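Local coordinates for protein putative gamma-hydroxymuconic semialdehyde dehydrogenase (Pseudomonas, PDB 4GO3) that binds NAD(+) and, as an aldehyde dehydrogenase, probably oxidises gamma-hydroxymuconic semialdehyde or a similar aldehyde to the corresponding acid, at residues S57-G60 with A61-G65; S325-R328 with R329-V332; E397-A400 with I401-T405. The protein carries 2 engineered substitutions. All blocks are in the same frame, centred on the assembly; numbering follows the deposited sequence.

Contact 1 of 3, residues S57-G60 with A61-G65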
ATOM      1  N   SER A  57     -18.668   4.625 -10.972  1.00 42.49           N
ATOM      2  CA  SER A  57     -17.457   5.418 -10.978  1.00 46.42           C
ATOM      3  C   SER A  57     -17.610   6.570 -11.935  1.00 50.09           C
ATOM      4  O   SER A  57     -16.810   7.492 -11.948  1.00 54.75           O
ATOM      5  CB  SER A  57     -16.259   4.555 -11.357  1.00 44.94           C
ATOM      6  OG  SER A  57     -15.964   4.610 -12.732  1.00 47.53           O
ATOM      7  N   ALA A  58     -18.662   6.513 -12.730  1.00 28.81           N
ATOM      8  CA  ALA A  58     -18.935   7.543 -13.697  1.00 35.49           C
ATOM      9  C   ALA A  58     -20.041   8.428 -13.178  1.00 38.84           C
ATOM     10  O   ALA A  58     -20.598   9.229 -13.896  1.00 36.22           O
ATOM     11  CB  ALA A  58     -19.339   6.922 -14.979  1.00 25.34           C
ATOM     12  N   LEU A  59     -20.360   8.279 -11.911  1.00 42.78           N
ATOM     13  CA  LEU A  59     -21.503   8.962 -11.359  1.00 41.84           C
ATOM     14  C   LEU A  59     -21.247  10.431 -11.246  1.00 61.35           C
ATOM     15  O   LEU A  59     -22.176  11.228 -11.227  1.00 80.91           O
ATOM     16  CB  LEU A  59     -21.833   8.428  -9.986  1.00 45.82           C
ATOM     17  CG  LEU A  59     -23.309   8.452  -9.702  1.00 51.46           C
ATOM     18  CD1 LEU A  59     -23.978   8.397 -11.027  1.00 49.14           C
ATOM     19  CD2 LEU A  59     -23.678   7.277  -8.860  1.00 42.22           C
ATOM     20  N   GLY A  60     -19.991  10.814 -11.171  1.00 39.03           N
ATOM     21  CA  GLY A  60     -19.713  12.224 -10.924  1.00 42.88           C
ATOM     22  C   GLY A  60     -19.739  12.444  -9.431  1.00 43.77           C
ATOM     23  O   GLY A  60     -20.789  12.358  -8.793  1.00 42.54           O
ATOM     24  N   ALA A  61     -18.590  12.748  -8.864  1.00 33.63           N
ATOM     25  CA  ALA A  61     -18.399  12.735  -7.431  1.00 31.09           C
ATOM     26  C   ALA A  61     -19.527  13.293  -6.581  1.00 35.77           C
ATOM     27  O   ALA A  61     -19.806  12.773  -5.522  1.00 33.56           O
ATOM     28  CB  ALA A  61     -17.118  13.410  -7.097  1.00 31.79           C
ATOM     29  N   ALA A  62     -20.160  14.364  -7.014  1.00 29.44           N
ATOM     30  CA  ALA A  62     -21.187  14.966  -6.197  1.00 24.75           C
ATOM     31  C   ALA A  62     -22.330  14.001  -5.961  1.00 32.80           C
ATOM     32  O   ALA A  62     -22.989  14.052  -4.938  1.00 27.35           O
ATOM     33  CB  ALA A  62     -21.686  16.209  -6.837  1.00 25.88           C
ATOM     34  N   GLU A  63     -22.555  13.122  -6.926  1.00 45.04           N
ATOM     35  CA  GLU A  63     -23.700  12.231  -6.908  1.00 41.19           C
ATOM     36  C   GLU A  63     -23.482  11.017  -6.038  1.00 48.71           C
ATOM     37  O   GLU A  63     -24.432  10.449  -5.539  1.00 48.22           O
ATOM     38  CB  GLU A  63     -24.050  11.793  -8.317  1.00 56.55           C
ATOM     39  CG  GLU A  63     -25.491  12.032  -8.696  1.00 76.65           C
ATOM     40  CD  GLU A  63     -26.227  12.878  -7.689  1.00 87.46           C
ATOM     41  OE1 GLU A  63     -26.090  14.120  -7.742  1.00 90.94           O
ATOM     42  OE2 GLU A  63     -26.946  12.300  -6.854  1.00 57.24           O
ATOM     43  N   ARG A  64     -22.235  10.634  -5.827  1.00 34.50           N
ATOM     44  CA  ARG A  64     -21.955   9.588  -4.878  1.00 23.67           C
ATOM     45  C   ARG A  64     -21.895  10.219  -3.533  1.00 23.46           C
ATOM     46  O   ARG A  64     -22.254   9.608  -2.566  1.00 33.12           O
ATOM     47  CB  ARG A  64     -20.638   8.924  -5.176  1.00 29.54           C
ATOM     48  CG  ARG A  64     -20.577   8.290  -6.503  1.00 22.21           C
ATOM     49  CD  ARG A  64     -19.250   7.689  -6.689  1.00 22.87           C
ATOM     50  NE  ARG A  64     -18.695   8.063  -7.964  1.00 30.38           N
ATOM     51  CZ  ARG A  64     -17.653   8.856  -8.110  1.00 32.51           C
ATOM     52  NH1 ARG A  64     -17.057   9.370  -7.064  1.00 32.84           N
ATOM     53  NH2 ARG A  64     -17.222   9.138  -9.314  1.00 50.73           N
ATOM     54  N   GLY A  65     -21.449  11.460  -3.476  1.00 25.96           N
ATOM     55  CA  GLY A  65     -21.482  12.194  -2.226  1.00 34.13           C
ATOM     56  C   GLY A  65     -22.885  12.397  -1.684  1.00 41.63           C
ATOM     57  O   GLY A  65     -23.145  12.127  -0.509  1.00 40.94           O
TER
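Leu59 lies alongside the aliphatic part of Arg64, the two side chains running past one another in opposite directions. Its CB sits 3.7 Å from Arg64 CG, and CD2 reaches the same methylene at 4.0 Å. On its other neighbour the leucine uses CG, which is 3.7 Å from Glu63 CB. The glutamate side chain makes contact here through its CB: the chain folds at chi2, and its carboxylate turns off to a salt bridge with Arg66.

Arg64 starts with CG beside its backbone N (chi1 -61°), runs back along Leu59 and bends at chi3, which carries the guanidinium toward the preceding residues. There NH2 gives a weak, bent hydrogen bond to Ser57 O over 3.1 Å. NE donates to Trp56 O, and NH1 adds another weak bond to Ala164 O, so this buried cationic group is shared among three backbone carbonyls. The arrangement belongs to a tight helix-loop-helix connection, in which an arginine near the start of helix 61-77 reaches back to the C-terminal end of helix 39-57. The helix dipole would be expected to add negative potential at the carbonyl oxygens of that end, which would favour the guanidinium there.

Over one face of the guanidinium passes the Gly60-Ala61 peptide, with Ala61 N 3.7 Å above the plane and offset toward the rim. Gly60 turns the chain with a positive phi of 86°, and any side chain at this residue would collide with Leu59 O. Its own carbonyl oxygen accepts a fairly straight bond from Glu63 N, 2.7 Å from Gly60 O, which ties the loop to the helix. The methyl groups of Ala61 and Ala62 rest on Asp117, in a neighbouring loop.

Contact 2 of 3, residues S325-R328 with R329-V332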
ATOM      1  N   SER A 325     -18.781 -12.885  21.521  1.00 21.06           N
ATOM      2  CA  SER A 325     -18.791 -14.324  21.250  1.00 30.80           C
ATOM      3  C   SER A 325     -18.355 -15.159  22.451  1.00 30.18           C
ATOM      4  O   SER A 325     -17.521 -14.743  23.254  1.00 31.47           O
ATOM      5  CB  SER A 325     -17.930 -14.681  20.033  1.00 23.24           C
ATOM      6  OG  SER A 325     -16.603 -14.972  20.433  1.00 30.47           O
ATOM      7  N   ALA A 326     -18.930 -16.348  22.559  1.00 36.58           N
ATOM      8  CA  ALA A 326     -18.567 -17.290  23.610  1.00 34.91           C
ATOM      9  C   ALA A 326     -17.088 -17.644  23.528  1.00 38.29           C
ATOM     10  O   ALA A 326     -16.400 -17.720  24.539  1.00 41.60           O
ATOM     11  CB  ALA A 326     -19.401 -18.524  23.507  1.00 29.53           C
ATOM     12  N   LEU A 327     -16.600 -17.880  22.331  1.00 36.56           N
ATOM     13  CA  LEU A 327     -15.184 -18.092  22.151  1.00 37.89           C
ATOM     14  C   LEU A 327     -14.346 -16.913  22.688  1.00 40.97           C
ATOM     15  O   LEU A 327     -13.424 -17.132  23.447  1.00 42.54           O
ATOM     16  CB  LEU A 327     -14.880 -18.386  20.685  1.00 49.15           C
ATOM     17  CG  LEU A 327     -13.889 -19.485  20.317  1.00 64.09           C
ATOM     18  CD1 LEU A 327     -12.857 -18.905  19.385  1.00 72.44           C
ATOM     19  CD2 LEU A 327     -13.224 -20.083  21.532  1.00 51.43           C
ATOM     20  N   ARG A 328     -14.652 -15.693  22.283  1.00 54.78           N
ATOM     21  CA  ARG A 328     -13.932 -14.565  22.824  1.00 52.95           C
ATOM     22  C   ARG A 328     -13.908 -14.715  24.327  1.00 46.09           C
ATOM     23  O   ARG A 328     -12.855 -14.703  24.940  1.00 48.50           O
ATOM     24  CB  ARG A 328     -14.605 -13.257  22.439  1.00 52.94           C
ATOM     25  CG  ARG A 328     -13.675 -12.081  22.446  1.00 50.68           C
ATOM     26  CD  ARG A 328     -12.300 -12.532  22.763  1.00 44.26           C
ATOM     27  NE  ARG A 328     -11.377 -12.162  21.717  1.00 63.56           N
ATOM     28  CZ  ARG A 328     -10.982 -12.977  20.757  1.00 92.39           C
ATOM     29  NH1 ARG A 328     -11.439 -14.215  20.724  1.00 87.28           N
ATOM     30  NH2 ARG A 328     -10.128 -12.558  19.832  1.00 81.89           N
ATOM     31  N   ARG A 329     -15.072 -14.874  24.927  1.00 23.03           N
ATOM     32  CA  ARG A 329     -15.146 -15.025  26.353  1.00 31.58           C
ATOM     33  C   ARG A 329     -14.132 -16.034  26.845  1.00 35.80           C
ATOM     34  O   ARG A 329     -13.431 -15.802  27.807  1.00 34.54           O
ATOM     35  CB  ARG A 329     -16.541 -15.454  26.748  1.00 24.76           C
ATOM     36  CG  ARG A 329     -16.748 -15.466  28.216  1.00 32.29           C
ATOM     37  CD  ARG A 329     -16.692 -16.869  28.727  1.00 53.02           C
ATOM     38  NE  ARG A 329     -17.557 -17.773  27.984  1.00 52.37           N
ATOM     39  CZ  ARG A 329     -18.862 -17.877  28.181  1.00 47.79           C
ATOM     40  NH1 ARG A 329     -19.450 -17.126  29.095  1.00 33.10           N
ATOM     41  NH2 ARG A 329     -19.581 -18.725  27.467  1.00 46.90           N
ATOM     42  N   ASP A 330     -14.055 -17.163  26.169  1.00 48.27           N
ATOM     43  CA  ASP A 330     -13.295 -18.277  26.647  1.00 47.23           C
ATOM     44  C   ASP A 330     -11.863 -17.939  26.580  1.00 53.43           C
ATOM     45  O   ASP A 330     -11.064 -18.428  27.336  1.00 58.16           O
ATOM     46  CB  ASP A 330     -13.518 -19.491  25.765  1.00 61.08           C
ATOM     47  CG  ASP A 330     -14.909 -20.032  25.845  1.00 64.14           C
ATOM     48  OD1 ASP A 330     -15.722 -19.468  26.563  1.00 65.15           O
ATOM     49  OD2 ASP A 330     -15.201 -21.015  25.175  1.00 56.15           O
ATOM     50  N   ARG A 331     -11.518 -17.124  25.606  1.00 77.74           N
ATOM     51  CA  ARG A 331     -10.143 -16.791  25.382  1.00 73.14           C
ATOM     52  C   ARG A 331      -9.722 -15.779  26.386  1.00 77.48           C
ATOM     53  O   ARG A 331      -8.635 -15.841  26.892  1.00 83.17           O
ATOM     54  CB  ARG A 331      -9.958 -16.230  23.993  1.00 54.98           C
ATOM     55  CG  ARG A 331      -9.715 -17.275  22.933  1.00 55.14           C
ATOM     56  CD  ARG A 331      -9.620 -16.617  21.586  1.00 54.57           C
ATOM     57  NE  ARG A 331      -8.385 -15.864  21.453  1.00 54.46           N
ATOM     58  CZ  ARG A 331      -7.321 -16.315  20.814  1.00 54.73           C
ATOM     59  NH1 ARG A 331      -7.351 -17.503  20.256  1.00 55.06           N
ATOM     60  NH2 ARG A 331      -6.235 -15.580  20.725  1.00 54.75           N
ATOM     61  N   VAL A 332     -10.586 -14.832  26.676  1.00 39.66           N
ATOM     62  CA  VAL A 332     -10.254 -13.800  27.602  1.00 40.37           C
ATOM     63  C   VAL A 332     -10.030 -14.420  28.949  1.00 46.63           C
ATOM     64  O   VAL A 332      -9.116 -14.075  29.622  1.00 45.66           O
ATOM     65  CB  VAL A 332     -11.346 -12.764  27.671  1.00 44.48           C
ATOM     66  CG1 VAL A 332     -11.067 -11.786  28.753  1.00 31.75           C
ATOM     67  CG2 VAL A 332     -11.465 -12.090  26.378  1.00 35.05           C
TER
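Arg328 and Arg331, three residues apart on helix 326-341, send their side chains across each other at a slant, with their guanidinium planes 30° apart. Arg331 NE lies over one face of the Arg328 guanidinium, 3.5 Å from Arg328 NH1. This brings two like charges together. The Arg328 chain bends at both chi2 and chi3, and lower down it meets Val332 at about a right angle, CD lying 3.7 Å from Val332 CG2. Beyond the helix, Arg328 packs on Trp148 and Phe383.

Arg329 takes a different direction. With CG anti to the backbone N (chi1 -173°) and further bends along the chain, its NE approaches Asp330 OD1 at 2.9 Å, a salt bridge lying nearly in the guanidinium plane. Its NH2 passes 4.0 Å from Ala326 CB, while NH1 makes a weak hydrogen bond to Gly361 O.

The helix begins with an N-cap: Ser325 OG accepts a nearly straight bond of 2.8 Å from Arg328 N. Regular helical bonds follow, among them Val332 N to Arg328 O. Arg328 also belongs to the NAD(+) site, as does Trp148. With an alanine in place of Arg328, Trp148 and Val332 would probably lose a packing partner, and the cofactor site is likely to be less attractive to an anion. The Arg328-Arg331 pair, set near a helix N-terminus, would be expected to make the local potential positive, consistent with a site for an anionic dinucleotide.

Contact 3 of 3, residues E397-A400 with I401-T405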
ATOM      1  N   GLU A 397      11.780   4.995  30.707  1.00 38.11           N
ATOM      2  CA  GLU A 397      11.187   3.739  31.095  1.00 43.79           C
ATOM      3  C   GLU A 397       9.872   3.579  30.358  1.00 43.03           C
ATOM      4  O   GLU A 397       9.736   2.705  29.517  1.00 36.57           O
ATOM      5  CB  GLU A 397      10.972   3.697  32.597  1.00 41.30           C
ATOM      6  CG  GLU A 397      11.813   2.659  33.325  1.00 56.36           C
ATOM      7  CD  GLU A 397      11.203   2.224  34.659  1.00 76.60           C
ATOM      8  OE1 GLU A 397      10.514   1.179  34.706  1.00 64.62           O
ATOM      9  OE2 GLU A 397      11.430   2.922  35.665  1.00 60.75           O
ATOM     10  N   ALA A 398       8.922   4.459  30.666  1.00 41.52           N
ATOM     11  CA  ALA A 398       7.598   4.534  30.025  1.00 32.41           C
ATOM     12  C   ALA A 398       7.569   4.368  28.514  1.00 38.92           C
ATOM     13  O   ALA A 398       6.725   3.673  27.989  1.00 41.46           O
ATOM     14  CB  ALA A 398       6.922   5.832  30.399  1.00 37.80           C
ATOM     15  N   LEU A 399       8.471   5.044  27.822  1.00 37.89           N
ATOM     16  CA  LEU A 399       8.625   4.905  26.379  1.00 31.44           C
ATOM     17  C   LEU A 399       8.987   3.470  26.048  1.00 40.07           C
ATOM     18  O   LEU A 399       8.342   2.836  25.206  1.00 45.65           O
ATOM     19  CB  LEU A 399       9.715   5.821  25.866  1.00 39.43           C
ATOM     20  CG  LEU A 399       9.470   6.514  24.529  1.00 37.78           C
ATOM     21  CD1 LEU A 399      10.785   6.664  23.791  1.00 26.79           C
ATOM     22  CD2 LEU A 399       8.482   5.746  23.694  1.00 32.69           C
ATOM     23  N   ALA A 400      10.012   2.957  26.724  1.00 33.05           N
ATOM     24  CA  ALA A 400      10.484   1.604  26.483  1.00 32.20           C
ATOM     25  C   ALA A 400       9.333   0.618  26.556  1.00 34.79           C
ATOM     26  O   ALA A 400       9.155  -0.216  25.667  1.00 38.33           O
ATOM     27  CB  ALA A 400      11.552   1.239  27.472  1.00 34.92           C
ATOM     28  N   ILE A 401       8.542   0.728  27.616  1.00 26.91           N
ATOM     29  CA  ILE A 401       7.415  -0.182  27.813  1.00 34.93           C
ATOM     30  C   ILE A 401       6.393  -0.015  26.699  1.00 34.55           C
ATOM     31  O   ILE A 401       6.009  -0.983  26.048  1.00 38.90           O
ATOM     32  CB  ILE A 401       6.727   0.059  29.154  1.00 24.72           C
ATOM     33  CG1 ILE A 401       7.688  -0.226  30.298  1.00 28.03           C
ATOM     34  CG2 ILE A 401       5.529  -0.826  29.289  1.00 30.61           C
ATOM     35  CD1 ILE A 401       7.230   0.372  31.620  1.00 32.55           C
ATOM     36  N   ALA A 402       5.971   1.227  26.483  1.00 28.18           N
ATOM     37  CA  ALA A 402       5.016   1.551  25.439  1.00 22.41           C
ATOM     38  C   ALA A 402       5.413   0.899  24.118  1.00 29.02           C
ATOM     39  O   ALA A 402       4.563   0.431  23.368  1.00 26.64           O
ATOM     40  CB  ALA A 402       4.927   3.050  25.274  1.00 18.23           C
ATOM     41  N   ASN A 403       6.713   0.861  23.848  1.00 33.36           N
ATOM     42  CA  ASN A 403       7.216   0.404  22.568  1.00 30.77           C
ATOM     43  C   ASN A 403       7.648  -1.046  22.579  1.00 37.54           C
ATOM     44  O   ASN A 403       7.856  -1.654  21.533  1.00 43.41           O
ATOM     45  CB  ASN A 403       8.377   1.285  22.130  1.00 34.80           C
ATOM     46  CG  ASN A 403       7.917   2.547  21.440  1.00 34.41           C
ATOM     47  OD1 ASN A 403       6.800   2.626  20.939  1.00 36.93           O
ATOM     48  ND2 ASN A 403       8.781   3.539  21.404  1.00 33.12           N
ATOM     49  N   ASN A 404       7.777  -1.594  23.777  1.00 55.27           N
ATOM     50  CA  ASN A 404       8.090  -2.999  23.964  1.00 53.37           C
ATOM     51  C   ASN A 404       6.829  -3.739  23.564  1.00 44.72           C
ATOM     52  O   ASN A 404       6.084  -4.190  24.420  1.00 60.07           O
ATOM     53  CB  ASN A 404       8.370  -3.237  25.441  1.00 63.14           C
ATOM     54  CG  ASN A 404       8.680  -4.677  25.746  1.00 86.37           C
ATOM     55  OD1 ASN A 404       9.507  -5.299  25.081  1.00 91.01           O
ATOM     56  ND2 ASN A 404       8.015  -5.225  26.761  1.00 89.50           N
ATOM     57  N   THR A 405       6.505  -3.742  22.282  1.00 50.43           N
ATOM     58  CA  THR A 405       5.446  -4.595  21.743  1.00 46.38           C
ATOM     59  C   THR A 405       5.535  -4.684  20.254  1.00 47.19           C
ATOM     60  O   THR A 405       6.180  -3.886  19.661  1.00 53.21           O
ATOM     61  CB  THR A 405       4.030  -4.197  22.193  1.00 47.66           C
ATOM     62  OG1 THR A 405       3.558  -3.120  21.411  1.00 52.21           O
ATOM     63  CG2 THR A 405       4.047  -3.767  23.565  1.00 39.78           C
TER
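Ile401 rests its CG1 against the carbonyl oxygen of Glu397, one turn earlier, at 3.7 Å from Glu397 O. Both belong to helix 395-403, the helix of a beta-alpha-beta crossover from strand 386-392 to the parallel strand 411-414, over the two strands between them in the seven-stranded sheet. CG1 of Ile401 lies beside the backbone N (chi1 -63°), and the side chain packs on Ile288, Val390 and Phe392 of that sheet. The backbone N of Ile401 donates to Glu397 O. Next, Ala402 sets its CB 3.3 Å from Ala398 O, and both alanines lie on Ile255, where their small size is consistent with close packing of the helix on the strands. The carbonyl oxygens of Ile401 and Ala402 accept from the guanidinium of Arg286.

Asn403 crosses the side chain of Leu399, one turn earlier, its ND2 being the atom nearest Leu399 CD2, at 3.2 Å. The amide is held at both ends, OD1 accepting from His429 N and ND2 donating to Ala427 O, which settles its rotation while the leucine methyl lies beside it. Asn403 N also bonds Leu399 O at 2.9 Å. At Asn404, which is poorly ordered, the chain breaks from the helix. Its N makes a weak bond to Ala400 O, and its geometry fits an inverse gamma turn, in which Thr405 N makes a weak bond to Asn403 O at 2.6 Å.

Overall arrangement
The three contacts follow one another along the chain without interleaving. Contact 1, at the junction of helices 39-57 and 61-77, lies across the centre of the chain from the other two, its centre about 43 Å from that of contact 2 and about 46 Å from that of contact 3. Contacts 2 and 3 are about 28 Å apart between centres and do not touch. Helix 326-341 leads into strand 345-348, an outermost strand of the seven-stranded sheet that helix 395-403 packs on, which places both in the part of the fold built round that sheet. Of the three, contact 2 alone holds an NAD(+)-binding residue; contacts 1 and 3 are structural packing away from the annotated sites.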